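Local coordinates for protein putative polysaccharide binding proteins (DUF1812) (Bacteroides thetaiotaomicron VPI-5482, PDB 3GF8) that is a putative outer-membrane lipoprotein of the FimB/Mfa2 family that probably takes part in anchoring or assembling fimbriae on the cell surface, at residues D90-T95 / T102-K107; G84-Y89 / R119-W124; F154-Y159 / A208-N213. One frame throughout, in Å; residues are numbered along the deposited sequence.

Interaction 1: D90-T95 / T102-K107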
ATOM      1  N   ASP A  90      -6.708  -9.767   8.542  1.00 26.81           N
ATOM      2  CA  ASP A  90      -7.161  -9.917   9.932  1.00 28.52           C
ATOM      3  C   ASP A  90      -6.663  -8.763  10.737  1.00 26.37           C
ATOM      4  O   ASP A  90      -5.450  -8.517  10.780  1.00 28.07           O
ATOM      5  CB  ASP A  90      -6.626 -11.207  10.572  1.00 27.68           C
ATOM      6  CG  ASP A  90      -7.220 -12.459   9.928  1.00 38.76           C
ATOM      7  OD1 ASP A  90      -8.471 -12.549   9.774  1.00 47.64           O
ATOM      8  OD2 ASP A  90      -6.425 -13.335   9.547  1.00 36.33           O
ATOM      9  N   ILE A  91      -7.587  -8.080  11.397  1.00 25.72           N
ATOM     10  CA  ILE A  91      -7.247  -7.018  12.327  1.00 28.11           C
ATOM     11  C   ILE A  91      -7.551  -7.594  13.703  1.00 28.15           C
ATOM     12  O   ILE A  91      -8.628  -8.123  13.924  1.00 28.09           O
ATOM     13  CB  ILE A  91      -8.086  -5.746  12.081  1.00 28.71           C
ATOM     14  CG1 ILE A  91      -7.923  -5.258  10.617  1.00 28.07           C
ATOM     15  CG2 ILE A  91      -7.695  -4.651  13.092  1.00 24.15           C
ATOM     16  CD1 ILE A  91      -9.007  -4.189  10.128  1.00 17.37           C
ATOM     17  N   THR A  92      -6.603  -7.523  14.625  1.00 27.85           N
ATOM     18  CA  THR A  92      -6.823  -8.056  15.974  1.00 28.55           C
ATOM     19  C   THR A  92      -8.092  -7.450  16.602  1.00 26.09           C
ATOM     20  O   THR A  92      -8.430  -6.274  16.356  1.00 25.33           O
ATOM     21  CB  THR A  92      -5.600  -7.801  16.875  1.00 28.63           C
ATOM     22  OG1 THR A  92      -5.235  -6.448  16.778  1.00 31.16           O
ATOM     23  CG2 THR A  92      -4.364  -8.610  16.416  1.00 36.21           C
ATOM     24  N   SER A  93      -8.802  -8.254  17.385  1.00 24.80           N
ATOM     25  CA  SER A  93      -9.958  -7.766  18.162  1.00 25.69           C
ATOM     26  C   SER A  93      -9.593  -7.413  19.553  1.00 24.16           C
ATOM     27  O   SER A  93      -9.033  -8.232  20.304  1.00 25.29           O
ATOM     28  CB  SER A  93     -11.065  -8.800  18.279  1.00 26.57           C
ATOM     29  OG  SER A  93     -11.337  -9.273  17.020  1.00 29.37           O
ATOM     30  N   LEU A  94      -9.994  -6.211  19.914  1.00 26.15           N
ATOM     31  CA  LEU A  94      -9.570  -5.585  21.155  1.00 26.88           C
ATOM     32  C   LEU A  94     -10.683  -5.696  22.191  1.00 23.37           C
ATOM     33  O   LEU A  94     -11.864  -5.841  21.867  1.00 21.71           O
ATOM     34  CB  LEU A  94      -9.211  -4.112  20.884  1.00 26.90           C
ATOM     35  CG  LEU A  94      -7.990  -3.829  19.986  1.00 34.24           C
ATOM     36  CD1 LEU A  94      -7.589  -2.368  20.120  1.00 34.91           C
ATOM     37  CD2 LEU A  94      -6.767  -4.720  20.215  1.00 29.53           C
ATOM     38  N   THR A  95     -10.310  -5.601  23.444  1.00 23.67           N
ATOM     39  CA  THR A  95     -11.298  -5.639  24.519  1.00 24.79           C
ATOM     40  C   THR A  95     -11.424  -4.254  25.160  1.00 22.16           C
ATOM     41  O   THR A  95     -10.420  -3.692  25.613  1.00 20.71           O
ATOM     42  CB  THR A  95     -10.951  -6.710  25.557  1.00 26.06           C
ATOM     43  OG1 THR A  95     -10.944  -7.994  24.908  1.00 32.56           O
ATOM     44  CG2 THR A  95     -11.973  -6.701  26.690  1.00 18.16           C
ATOM     45  N   THR A 102      -1.095  -0.604  21.080  1.00 29.84           N
ATOM     46  CA  THR A 102      -0.057  -1.514  20.619  1.00 31.17           C
ATOM     47  C   THR A 102      -0.614  -2.914  20.386  1.00 33.35           C
ATOM     48  O   THR A 102       0.029  -3.713  19.708  1.00 37.08           O
ATOM     49  CB  THR A 102       1.137  -1.545  21.585  1.00 33.16           C
ATOM     50  OG1 THR A 102       0.725  -2.082  22.857  1.00 30.92           O
ATOM     51  CG2 THR A 102       1.735  -0.107  21.797  1.00 25.20           C
ATOM     52  N   ASP A 103      -1.800  -3.225  20.933  1.00 32.37           N
ATOM     53  CA  ASP A 103      -2.469  -4.504  20.647  1.00 31.86           C
ATOM     54  C   ASP A 103      -3.076  -4.605  19.249  1.00 33.17           C
ATOM     55  O   ASP A 103      -3.443  -5.712  18.808  1.00 33.36           O
ATOM     56  CB  ASP A 103      -3.611  -4.768  21.634  1.00 31.83           C
ATOM     57  CG  ASP A 103      -3.120  -5.032  23.050  1.00 34.69           C
ATOM     58  OD1 ASP A 103      -2.047  -5.631  23.206  1.00 36.72           O
ATOM     59  OD2 ASP A 103      -3.806  -4.629  24.014  1.00 29.00           O
ATOM     60  N   LEU A 104      -3.279  -3.456  18.607  1.00 31.35           N
ATOM     61  CA  LEU A 104      -3.978  -3.383  17.318  1.00 31.66           C
ATOM     62  C   LEU A 104      -2.990  -3.661  16.183  1.00 31.78           C
ATOM     63  O   LEU A 104      -2.006  -2.927  16.004  1.00 28.10           O
ATOM     64  CB  LEU A 104      -4.616  -1.998  17.105  1.00 30.89           C
ATOM     65  CG  LEU A 104      -5.541  -1.880  15.891  1.00 33.51           C
ATOM     66  CD1 LEU A 104      -6.655  -2.836  16.079  1.00 27.61           C
ATOM     67  CD2 LEU A 104      -6.095  -0.477  15.689  1.00 31.22           C
ATOM     68  N   LYS A 105      -3.242  -4.734  15.437  1.00 30.93           N
ATOM     69  CA  LYS A 105      -2.336  -5.127  14.374  1.00 29.29           C
ATOM     70  C   LYS A 105      -3.175  -5.627  13.223  1.00 28.03           C
ATOM     71  O   LYS A 105      -4.219  -6.196  13.440  1.00 27.77           O
ATOM     72  CB  LYS A 105      -1.428  -6.232  14.862  1.00 28.31           C
ATOM     73  CG  LYS A 105      -0.707  -5.900  16.160  1.00 30.58           C
ATOM     74  CD  LYS A 105       0.205  -7.014  16.576  1.00 30.80           C
ATOM     75  CE  LYS A 105       1.046  -6.566  17.734  1.00 37.85           C
ATOM     76  NZ  LYS A 105       1.563  -7.725  18.426  1.00 42.65           N
ATOM     77  N   LEU A 106      -2.691  -5.427  12.007  1.00 26.39           N
ATOM     78  CA  LEU A 106      -3.379  -5.846  10.807  1.00 25.96           C
ATOM     79  C   LEU A 106      -2.408  -6.791  10.119  1.00 26.56           C
ATOM     80  O   LEU A 106      -1.216  -6.492   9.976  1.00 25.27           O
ATOM     81  CB  LEU A 106      -3.729  -4.642   9.961  1.00 25.19           C
ATOM     82  CG  LEU A 106      -4.492  -4.849   8.630  1.00 31.63           C
ATOM     83  CD1 LEU A 106      -5.352  -3.658   8.281  1.00 22.88           C
ATOM     84  CD2 LEU A 106      -3.540  -5.110   7.519  1.00 19.48           C
ATOM     85  N   LYS A 107      -2.900  -7.962   9.745  1.00 25.95           N
ATOM     86  CA  LYS A 107      -2.046  -8.930   9.074  1.00 25.95           C
ATOM     87  C   LYS A 107      -2.689  -9.372   7.768  1.00 25.75           C
ATOM     88  O   LYS A 107      -3.857  -9.739   7.740  1.00 21.51           O
ATOM     89  CB  LYS A 107      -1.744 -10.109   9.995  1.00 25.82           C
ATOM     90  CG  LYS A 107      -0.843 -11.116   9.344  1.00 33.82           C
ATOM     91  CD  LYS A 107      -0.612 -12.337  10.194  1.00 30.45           C
ATOM     92  CE  LYS A 107       0.688 -12.216  10.986  1.00 42.27           C
ATOM     93  NZ  LYS A 107       0.913 -13.379  11.883  1.00 42.93           N
TER

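Interaction 2: G84-Y89 / R119-W124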
ATOM      1  N   GLY A  84     -10.949   0.514   4.004  1.00 24.17           N
ATOM      2  CA  GLY A  84     -10.904  -0.529   2.996  1.00 24.94           C
ATOM      3  C   GLY A  84     -10.700  -1.972   3.458  1.00 23.83           C
ATOM      4  O   GLY A  84     -10.750  -2.851   2.617  1.00 22.22           O
ATOM      5  N   ALA A  85     -10.477  -2.234   4.763  1.00 24.87           N
ATOM      6  CA  ALA A  85     -10.087  -3.586   5.204  1.00 24.67           C
ATOM      7  C   ALA A  85     -11.299  -4.512   5.169  1.00 24.95           C
ATOM      8  O   ALA A  85     -12.307  -4.260   5.830  1.00 28.26           O
ATOM      9  CB  ALA A  85      -9.413  -3.595   6.596  1.00 22.73           C
ATOM     10  N   ARG A  86     -11.203  -5.556   4.356  1.00 24.74           N
ATOM     11  CA  ARG A  86     -12.263  -6.570   4.259  1.00 25.69           C
ATOM     12  C   ARG A  86     -11.628  -7.944   4.372  1.00 24.51           C
ATOM     13  O   ARG A  86     -10.828  -8.163   5.289  1.00 26.50           O
ATOM     14  CB  ARG A  86     -13.073  -6.382   2.982  1.00 22.95           C
ATOM     15  CG  ARG A  86     -13.820  -5.043   2.962  1.00 28.42           C
ATOM     16  CD  ARG A  86     -14.604  -4.913   1.673  1.00 31.65           C
ATOM     17  NE  ARG A  86     -15.231  -3.612   1.496  1.00 28.32           N
ATOM     18  CZ  ARG A  86     -16.444  -3.294   1.921  1.00 31.71           C
ATOM     19  NH1 ARG A  86     -17.182  -4.180   2.567  1.00 35.83           N
ATOM     20  NH2 ARG A  86     -16.917  -2.073   1.715  1.00 35.76           N
ATOM     21  N   ASP A  87     -11.903  -8.849   3.443  1.00 26.44           N
ATOM     22  CA  ASP A  87     -11.488 -10.238   3.608  1.00 29.15           C
ATOM     23  C   ASP A  87     -10.018 -10.546   3.522  1.00 26.77           C
ATOM     24  O   ASP A  87      -9.623 -11.616   3.946  1.00 26.11           O
ATOM     25  CB  ASP A  87     -12.194 -11.117   2.606  1.00 33.55           C
ATOM     26  CG  ASP A  87     -13.664 -11.217   2.892  1.00 49.32           C
ATOM     27  OD1 ASP A  87     -14.031 -11.162   4.091  1.00 66.33           O
ATOM     28  OD2 ASP A  87     -14.458 -11.334   1.926  1.00 71.26           O
ATOM     29  N   SER A  88      -9.199  -9.652   2.992  1.00 24.71           N
ATOM     30  CA  SER A  88      -7.777  -9.959   2.862  1.00 24.22           C
ATOM     31  C   SER A  88      -7.014  -9.868   4.153  1.00 25.16           C
ATOM     32  O   SER A  88      -5.912 -10.441   4.265  1.00 25.16           O
ATOM     33  CB  SER A  88      -7.098  -9.072   1.837  1.00 27.73           C
ATOM     34  OG  SER A  88      -7.713  -9.218   0.574  1.00 20.50           O
ATOM     35  N   TYR A  89      -7.593  -9.199   5.145  1.00 25.54           N
ATOM     36  CA  TYR A  89      -6.833  -8.831   6.312  1.00 25.54           C
ATOM     37  C   TYR A  89      -7.512  -9.316   7.575  1.00 26.59           C
ATOM     38  O   TYR A  89      -8.728  -9.278   7.656  1.00 22.18           O
ATOM     39  CB  TYR A  89      -6.719  -7.315   6.360  1.00 25.56           C
ATOM     40  CG  TYR A  89      -6.389  -6.697   5.036  1.00 27.54           C
ATOM     41  CD1 TYR A  89      -5.097  -6.728   4.560  1.00 22.26           C
ATOM     42  CD2 TYR A  89      -7.352  -6.075   4.260  1.00 25.55           C
ATOM     43  CE1 TYR A  89      -4.747  -6.164   3.350  1.00 29.81           C
ATOM     44  CE2 TYR A  89      -7.005  -5.485   3.042  1.00 24.87           C
ATOM     45  CZ  TYR A  89      -5.692  -5.534   2.594  1.00 22.50           C
ATOM     46  OH  TYR A  89      -5.284  -4.988   1.366  1.00 21.69           O
ATOM     47  N   ARG A 119      -5.506  -9.950  -6.048  1.00 27.17           N
ATOM     48  CA  ARG A 119      -5.509  -8.508  -5.944  1.00 28.12           C
ATOM     49  C   ARG A 119      -6.215  -8.140  -4.656  1.00 25.77           C
ATOM     50  O   ARG A 119      -7.373  -8.379  -4.546  1.00 24.09           O
ATOM     51  CB  ARG A 119      -6.172  -7.816  -7.138  1.00 27.06           C
ATOM     52  CG  ARG A 119      -6.103  -6.281  -6.983  1.00 34.99           C
ATOM     53  CD  ARG A 119      -6.535  -5.587  -8.222  1.00 47.20           C
ATOM     54  NE  ARG A 119      -7.935  -5.881  -8.507  1.00 56.23           N
ATOM     55  CZ  ARG A 119      -8.567  -5.631  -9.661  1.00 54.44           C
ATOM     56  NH1 ARG A 119      -7.947  -5.063 -10.696  1.00 50.87           N
ATOM     57  NH2 ARG A 119      -9.847  -5.956  -9.771  1.00 51.13           N
HETATM   58  N   MSE A 120      -5.509  -7.599  -3.661  1.00 24.96           N
HETATM   59  CA  MSE A 120      -6.156  -7.195  -2.411  1.00 24.93           C
HETATM   60  C   MSE A 120      -7.044  -5.970  -2.593  1.00 25.00           C
HETATM   61  O   MSE A 120      -6.688  -5.061  -3.326  1.00 25.61           O
HETATM   62  CB  MSE A 120      -5.138  -6.830  -1.357  1.00 25.48           C
HETATM   63  CG  MSE A 120      -4.556  -7.980  -0.682  1.00 34.63           C
HETATM   64 SE   MSE A 120      -2.861  -8.301  -1.457  0.75 34.94          SE
HETATM   65  CE  MSE A 120      -1.976  -7.093  -0.397  1.00  9.18           C
ATOM     66  N   GLU A 121      -8.167  -5.929  -1.886  1.00 22.70           N
ATOM     67  CA  GLU A 121      -8.918  -4.677  -1.738  1.00 23.66           C
ATOM     68  C   GLU A 121      -7.998  -3.632  -1.090  1.00 24.06           C
ATOM     69  O   GLU A 121      -7.170  -3.946  -0.172  1.00 23.76           O
ATOM     70  CB  GLU A 121     -10.212  -4.888  -0.940  1.00 24.12           C
ATOM     71  CG  GLU A 121     -10.045  -5.113   0.566  1.00 19.98           C
ATOM     72  CD  GLU A 121      -9.752  -6.546   0.990  1.00 21.97           C
ATOM     73  OE1 GLU A 121      -9.427  -7.392   0.147  1.00 27.10           O
ATOM     74  OE2 GLU A 121      -9.855  -6.839   2.206  1.00 22.61           O
ATOM     75  N   THR A 122      -8.087  -2.419  -1.620  1.00 24.46           N
ATOM     76  CA  THR A 122      -7.155  -1.361  -1.300  1.00 25.41           C
ATOM     77  C   THR A 122      -7.328  -0.976   0.154  1.00 26.39           C
ATOM     78  O   THR A 122      -8.468  -0.875   0.664  1.00 22.49           O
ATOM     79  CB  THR A 122      -7.346  -0.150  -2.207  1.00 27.44           C
ATOM     80  OG1 THR A 122      -7.011  -0.545  -3.532  1.00 20.87           O
ATOM     81  CG2 THR A 122      -6.454   1.043  -1.772  1.00 17.56           C
ATOM     82  N   LEU A 123      -6.168  -0.836   0.802  1.00 22.17           N
ATOM     83  CA  LEU A 123      -6.073  -0.598   2.215  1.00 27.48           C
ATOM     84  C   LEU A 123      -5.487   0.798   2.496  1.00 26.54           C
ATOM     85  O   LEU A 123      -4.441   1.149   1.933  1.00 24.18           O
ATOM     86  CB  LEU A 123      -5.170  -1.653   2.849  1.00 26.76           C
ATOM     87  CG  LEU A 123      -5.048  -1.548   4.363  1.00 23.42           C
ATOM     88  CD1 LEU A 123      -6.393  -1.911   5.003  1.00 23.18           C
ATOM     89  CD2 LEU A 123      -3.926  -2.462   4.841  1.00 17.41           C
ATOM     90  N   TRP A 124      -6.175   1.572   3.344  1.00 24.21           N
ATOM     91  CA  TRP A 124      -5.651   2.867   3.823  1.00 26.33           C
ATOM     92  C   TRP A 124      -5.499   2.883   5.337  1.00 26.54           C
ATOM     93  O   TRP A 124      -6.337   2.329   6.065  1.00 25.23           O
ATOM     94  CB  TRP A 124      -6.569   4.049   3.440  1.00 28.20           C
ATOM     95  CG  TRP A 124      -6.687   4.376   1.981  1.00 23.26           C
ATOM     96  CD1 TRP A 124      -5.982   5.319   1.296  1.00 27.69           C
ATOM     97  CD2 TRP A 124      -7.616   3.808   1.041  1.00 26.48           C
ATOM     98  NE1 TRP A 124      -6.398   5.359  -0.020  1.00 21.26           N
ATOM     99  CE2 TRP A 124      -7.392   4.440  -0.205  1.00 24.34           C
ATOM    100  CE3 TRP A 124      -8.597   2.818   1.122  1.00 24.03           C
ATOM    101  CZ2 TRP A 124      -8.108   4.099  -1.361  1.00 22.04           C
ATOM    102  CZ3 TRP A 124      -9.318   2.487  -0.035  1.00 23.05           C
ATOM    103  CH2 TRP A 124      -9.070   3.138  -1.252  1.00 28.34           C
TER

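Interaction 3: F154-Y159 / A208-N213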
ATOM      1  N   PHE A 154       4.310  -4.654 -14.455  1.00 26.03           N
ATOM      2  CA  PHE A 154       5.647  -4.827 -14.986  1.00 26.36           C
ATOM      3  C   PHE A 154       5.624  -5.332 -16.423  1.00 27.69           C
ATOM      4  O   PHE A 154       4.892  -6.247 -16.751  1.00 28.65           O
ATOM      5  CB  PHE A 154       6.461  -5.791 -14.158  1.00 26.36           C
ATOM      6  CG  PHE A 154       6.807  -5.302 -12.785  1.00 32.11           C
ATOM      7  CD1 PHE A 154       7.486  -4.125 -12.602  1.00 46.25           C
ATOM      8  CD2 PHE A 154       6.522  -6.061 -11.673  1.00 40.92           C
ATOM      9  CE1 PHE A 154       7.852  -3.707 -11.338  1.00 48.56           C
ATOM     10  CE2 PHE A 154       6.895  -5.639 -10.397  1.00 41.45           C
ATOM     11  CZ  PHE A 154       7.557  -4.472 -10.240  1.00 47.54           C
ATOM     12  N   GLY A 155       6.439  -4.696 -17.264  1.00 28.69           N
ATOM     13  CA  GLY A 155       6.742  -5.162 -18.605  1.00 26.91           C
ATOM     14  C   GLY A 155       8.231  -5.439 -18.731  1.00 29.46           C
ATOM     15  O   GLY A 155       9.073  -4.775 -18.112  1.00 30.78           O
ATOM     16  N   PHE A 156       8.579  -6.440 -19.522  1.00 30.44           N
ATOM     17  CA  PHE A 156       9.962  -6.785 -19.705  1.00 29.74           C
ATOM     18  C   PHE A 156      10.193  -6.923 -21.193  1.00 29.41           C
ATOM     19  O   PHE A 156       9.568  -7.756 -21.819  1.00 29.67           O
ATOM     20  CB  PHE A 156      10.286  -8.100 -18.967  1.00 32.13           C
ATOM     21  CG  PHE A 156       9.955  -8.058 -17.508  1.00 30.25           C
ATOM     22  CD1 PHE A 156       8.692  -8.359 -17.076  1.00 26.42           C
ATOM     23  CD2 PHE A 156      10.911  -7.691 -16.580  1.00 28.89           C
ATOM     24  CE1 PHE A 156       8.377  -8.275 -15.735  1.00 33.23           C
ATOM     25  CE2 PHE A 156      10.603  -7.605 -15.241  1.00 27.60           C
ATOM     26  CZ  PHE A 156       9.350  -7.897 -14.815  1.00 31.06           C
ATOM     27  N   GLN A 157      11.100  -6.110 -21.742  1.00 31.57           N
ATOM     28  CA  GLN A 157      11.473  -6.159 -23.156  1.00 29.74           C
ATOM     29  C   GLN A 157      12.969  -6.069 -23.393  1.00 27.35           C
ATOM     30  O   GLN A 157      13.758  -5.537 -22.591  1.00 25.73           O
ATOM     31  CB  GLN A 157      10.883  -4.979 -23.912  1.00 32.85           C
ATOM     32  CG  GLN A 157       9.425  -4.727 -23.721  1.00 48.15           C
ATOM     33  CD  GLN A 157       9.013  -3.343 -24.244  1.00 54.77           C
ATOM     34  OE1 GLN A 157       9.804  -2.647 -24.890  1.00 52.85           O
ATOM     35  NE2 GLN A 157       7.764  -2.946 -23.964  1.00 57.95           N
ATOM     36  N   SER A 158      13.344  -6.547 -24.555  1.00 27.57           N
ATOM     37  CA  SER A 158      14.680  -6.385 -25.065  1.00 27.68           C
ATOM     38  C   SER A 158      14.965  -4.898 -25.290  1.00 29.04           C
ATOM     39  O   SER A 158      14.173  -4.198 -25.937  1.00 30.31           O
ATOM     40  CB  SER A 158      14.791  -7.128 -26.401  1.00 26.86           C
ATOM     41  OG  SER A 158      16.055  -6.883 -26.981  1.00 28.50           O
ATOM     42  N   TYR A 159      16.098  -4.434 -24.778  1.00 28.08           N
ATOM     43  CA  TYR A 159      16.517  -3.068 -24.967  1.00 27.55           C
ATOM     44  C   TYR A 159      16.790  -2.757 -26.434  1.00 28.68           C
ATOM     45  O   TYR A 159      16.401  -1.706 -26.918  1.00 28.48           O
ATOM     46  CB  TYR A 159      17.783  -2.765 -24.169  1.00 29.24           C
ATOM     47  CG  TYR A 159      18.357  -1.406 -24.491  1.00 27.43           C
ATOM     48  CD1 TYR A 159      17.711  -0.264 -24.079  1.00 28.62           C
ATOM     49  CD2 TYR A 159      19.497  -1.272 -25.282  1.00 33.02           C
ATOM     50  CE1 TYR A 159      18.196   0.968 -24.372  1.00 32.83           C
ATOM     51  CE2 TYR A 159      19.994  -0.032 -25.604  1.00 26.41           C
ATOM     52  CZ  TYR A 159      19.336   1.083 -25.140  1.00 33.01           C
ATOM     53  OH  TYR A 159      19.784   2.330 -25.432  1.00 33.45           O
ATOM     54  N   ALA A 208       2.553  -7.045 -23.798  1.00 55.92           N
ATOM     55  CA  ALA A 208       2.661  -7.975 -22.653  1.00 49.45           C
ATOM     56  C   ALA A 208       3.052  -7.378 -21.287  1.00 45.39           C
ATOM     57  O   ALA A 208       3.968  -6.576 -21.186  1.00 48.34           O
ATOM     58  CB  ALA A 208       3.632  -9.104 -22.995  1.00 47.31           C
ATOM     59  N   TYR A 209       2.393  -7.825 -20.229  1.00 38.21           N
ATOM     60  CA  TYR A 209       2.717  -7.389 -18.890  1.00 33.78           C
ATOM     61  C   TYR A 209       2.174  -8.354 -17.805  1.00 29.40           C
ATOM     62  O   TYR A 209       1.348  -9.187 -18.099  1.00 26.13           O
ATOM     63  CB  TYR A 209       2.165  -5.978 -18.704  1.00 30.63           C
ATOM     64  CG  TYR A 209       0.643  -5.859 -18.779  1.00 34.92           C
ATOM     65  CD1 TYR A 209      -0.150  -6.059 -17.648  1.00 35.26           C
ATOM     66  CD2 TYR A 209       0.006  -5.521 -19.966  1.00 32.18           C
ATOM     67  CE1 TYR A 209      -1.541  -5.944 -17.705  1.00 36.34           C
ATOM     68  CE2 TYR A 209      -1.391  -5.404 -20.034  1.00 36.52           C
ATOM     69  CZ  TYR A 209      -2.146  -5.612 -18.900  1.00 36.94           C
ATOM     70  OH  TYR A 209      -3.495  -5.481 -18.950  1.00 40.95           O
ATOM     71  N   VAL A 210       2.645  -8.226 -16.565  1.00 28.22           N
ATOM     72  CA  VAL A 210       2.028  -8.889 -15.400  1.00 24.90           C
ATOM     73  C   VAL A 210       1.570  -7.833 -14.423  1.00 25.01           C
ATOM     74  O   VAL A 210       2.270  -6.838 -14.214  1.00 24.06           O
ATOM     75  CB  VAL A 210       3.022  -9.836 -14.659  1.00 25.34           C
ATOM     76  CG1 VAL A 210       3.414 -11.025 -15.530  1.00 24.82           C
ATOM     77  CG2 VAL A 210       4.244  -9.131 -14.250  1.00 21.65           C
ATOM     78  N   ASP A 211       0.400  -8.021 -13.820  1.00 23.15           N
ATOM     79  CA  ASP A 211      -0.040  -7.132 -12.763  1.00 23.38           C
ATOM     80  C   ASP A 211       0.100  -7.831 -11.460  1.00 23.85           C
ATOM     81  O   ASP A 211      -0.408  -8.949 -11.288  1.00 22.18           O
ATOM     82  CB  ASP A 211      -1.504  -6.725 -12.885  1.00 23.40           C
ATOM     83  CG  ASP A 211      -1.757  -5.729 -14.001  1.00 29.56           C
ATOM     84  OD1 ASP A 211      -0.786  -5.122 -14.481  1.00 28.31           O
ATOM     85  OD2 ASP A 211      -2.947  -5.560 -14.397  1.00 30.88           O
HETATM   86  N   MSE A 212       0.739  -7.132 -10.531  1.00 23.22           N
HETATM   87  CA  MSE A 212       1.009  -7.607  -9.177  1.00 24.59           C
HETATM   88  C   MSE A 212       0.590  -6.565  -8.174  1.00 24.28           C
HETATM   89  O   MSE A 212       0.445  -5.390  -8.519  1.00 20.06           O
HETATM   90  CB  MSE A 212       2.516  -7.786  -9.039  1.00 26.64           C
HETATM   91  CG  MSE A 212       3.088  -8.619 -10.199  1.00 33.65           C
HETATM   92 SE   MSE A 212       4.972  -9.062 -10.016  0.75 26.20          SE
HETATM   93  CE  MSE A 212       4.884 -10.255  -8.636  1.00 10.58           C
ATOM     94  N   ASN A 213       0.460  -6.961  -6.917  1.00 25.54           N
ATOM     95  CA  ASN A 213       0.372  -5.977  -5.833  1.00 26.15           C
ATOM     96  C   ASN A 213       1.107  -6.372  -4.549  1.00 24.94           C
ATOM     97  O   ASN A 213       1.349  -7.525  -4.292  1.00 26.52           O
ATOM     98  CB  ASN A 213      -1.075  -5.503  -5.536  1.00 22.47           C
ATOM     99  CG  ASN A 213      -2.053  -6.610  -5.125  1.00 25.43           C
ATOM    100  OD1 ASN A 213      -3.243  -6.320  -4.884  1.00 23.13           O
ATOM    101  ND2 ASN A 213      -1.611  -7.847  -5.093  1.00 18.90           N
TER

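Interaction 1: D90-T95 / T102-K107
Asp90 and Lys107 exchange backbone hydrogen bonds as an antiparallel hydrogen-bonded pair, with Ile91 facing Leu106 as the non-hydrogen-bonded pair beside it and the two chain directions 171° apart. Thr92 N continues the pattern to Lys105 O (3.0 Å), and from there the side chain of Thr92 takes over. Its OG1 lies between the backbone N and the carbonyl carbon (chi1 50°), which aims the hydroxyl across the gap: OG1 gives its proton to Asp103 O at 2.8 Å and accepts from Lys105 N at 3.0 Å. On the face that carries Ile91 and Leu106, Ile91 splits its branches between two leucines. CG2 runs alongside Leu104 and meets its CD1 at 3.6 Å, while CG1 touches Leu106 CD1 at 3.8 Å. Leu94 CD2 rests on Asp103 CB (3.5 Å), and the Leu94 and Leu104 side chains cross at about a right angle, their CD1 atoms 4.2 Å apart. Tyr42 of strand 38-44 and Met80 and Trp82 of strand 75-83 pack beneath this apolar row, whereas Asp90 and Lys107 point to the other face. One threonine hydroxyl, gripped as donor and acceptor, thus carries the strand pairing into the loop where backbone-to-backbone bonding stops.

Interaction 2: G84-Y89 / R119-W124
Glu121 turns CG into the position between its backbone N and carbonyl carbon (chi1 73°) and bends again at chi2 (-84°), which folds its carboxylate into the turn 86-89, while Tyr89 lays its ring along the glutamate in the opposite direction. OE2 takes two backbone donors, Arg86 N at 2.8 Å on the anti lone pair and Ser88 N at 3.0 Å on the syn lone pair. OE1 receives the Ser88 hydroxyl: OG stands 2.5 Å from it, on the syn side but out of the carboxylate plane. The Tyr89 hydroxyl gives a bond to Glu121 O (2.6 Å), almost straight along the carbonyl. Leu123 CD2 lies over one face of the Tyr89 ring and Ser88 CB over the other, while Leu123 CD1 reaches Ala85 CB at 3.8 Å. With an alanine at Glu121, Arg86 N, Ser88 N and the Ser88 hydroxyl would probably lose the acceptor they share and the turn would be less firmly fixed. Gly84 has positive phi, and a CB there would clash with Thr122 O. Arg86 sends its guanidinium elsewhere, to Glu57 and Asp37. Here a type I beta turn is clasped by a carboxylate from a distant loop, tying together the connections that follow strand 75-83 and precede strand 124-133.

Interaction 3: F154-Y159 / A208-N213
Phe154 and Val210 face each other as an antiparallel hydrogen-bonded pair where strand 139-158 meets strand 209-214, in what is probably a transthyretin-like beta-sandwich, as in relatives of this fimbrillin-superfamily protein. Phe154 N reaches Val210 O at 3.0 Å, and Val210 N returns to Phe154 O at the same length. The pairing is short: the strand segments run at 152° to one another, and beyond Gly155, whose CA is 4.0 Å from Ala208 O, they part.

The side chains of the pair lie on the same face. Val210 CG2 sits between its own backbone N and carbonyl carbon, with chi1 at -66° placing CG1 beside the N, and from there CG2 touches Phe154 CB at 4.0 Å. It also approaches the edge of the Phe156 ring near CE1, a looser contact. Met212, a selenomethionine, comes in from two residues along, its side chain roughly perpendicular to that of Phe154. Next to the pair, Tyr209 CB approaches Phe154 O (3.4 Å), while its ring leads away to a cation-pi contact with Arg153, the residue just before Phe154; outside the two segments, that arginine also forms a salt bridge with Asp211.

Neighbouring strands hold this first shell in place. Strand 266-273 bonds to the backbone of Gly155 and Gln157, and its Phe271 meets the Phe156 ring with the planes almost parallel. Ile269 and Leu225 pack on Phe154, while Met200 of strand 199-201 and Met167 press on Val210. Phe154 thus has apolar neighbours from strands 209-214, 266-273 and 224-229. The Met-aromatic contact of Phe154 is made purely at the rim: Met212 SE lies in the plane of the Phe154 ring, 3.8 Å from CD2 and 5.0 Å from the ring centroid.

Overall arrangement
Interactions 1 and 2 form one continuous patch, their centres about 15 Å apart. The segment 84-89 runs straight into 90-95, and Leu106 CD2 of interaction 1 joins the two by touching Tyr89 CD1 at 3.7 Å and Leu123 CD2 at 3.8 Å, while Ile91 CD1 meets Ala85 CB at 3.6 Å. Interaction 3 is farther off, its centre about 24 Å from that of interaction 2, yet the far end of its second segment returns: Asn213 OD1 lies 2.9 Å from Met120 N, a probable hydrogen bond. Interactions 1 and 3 do not touch, with centres about 36 Å apart on opposite sides of the chain's centre, so interaction 2 bridges them.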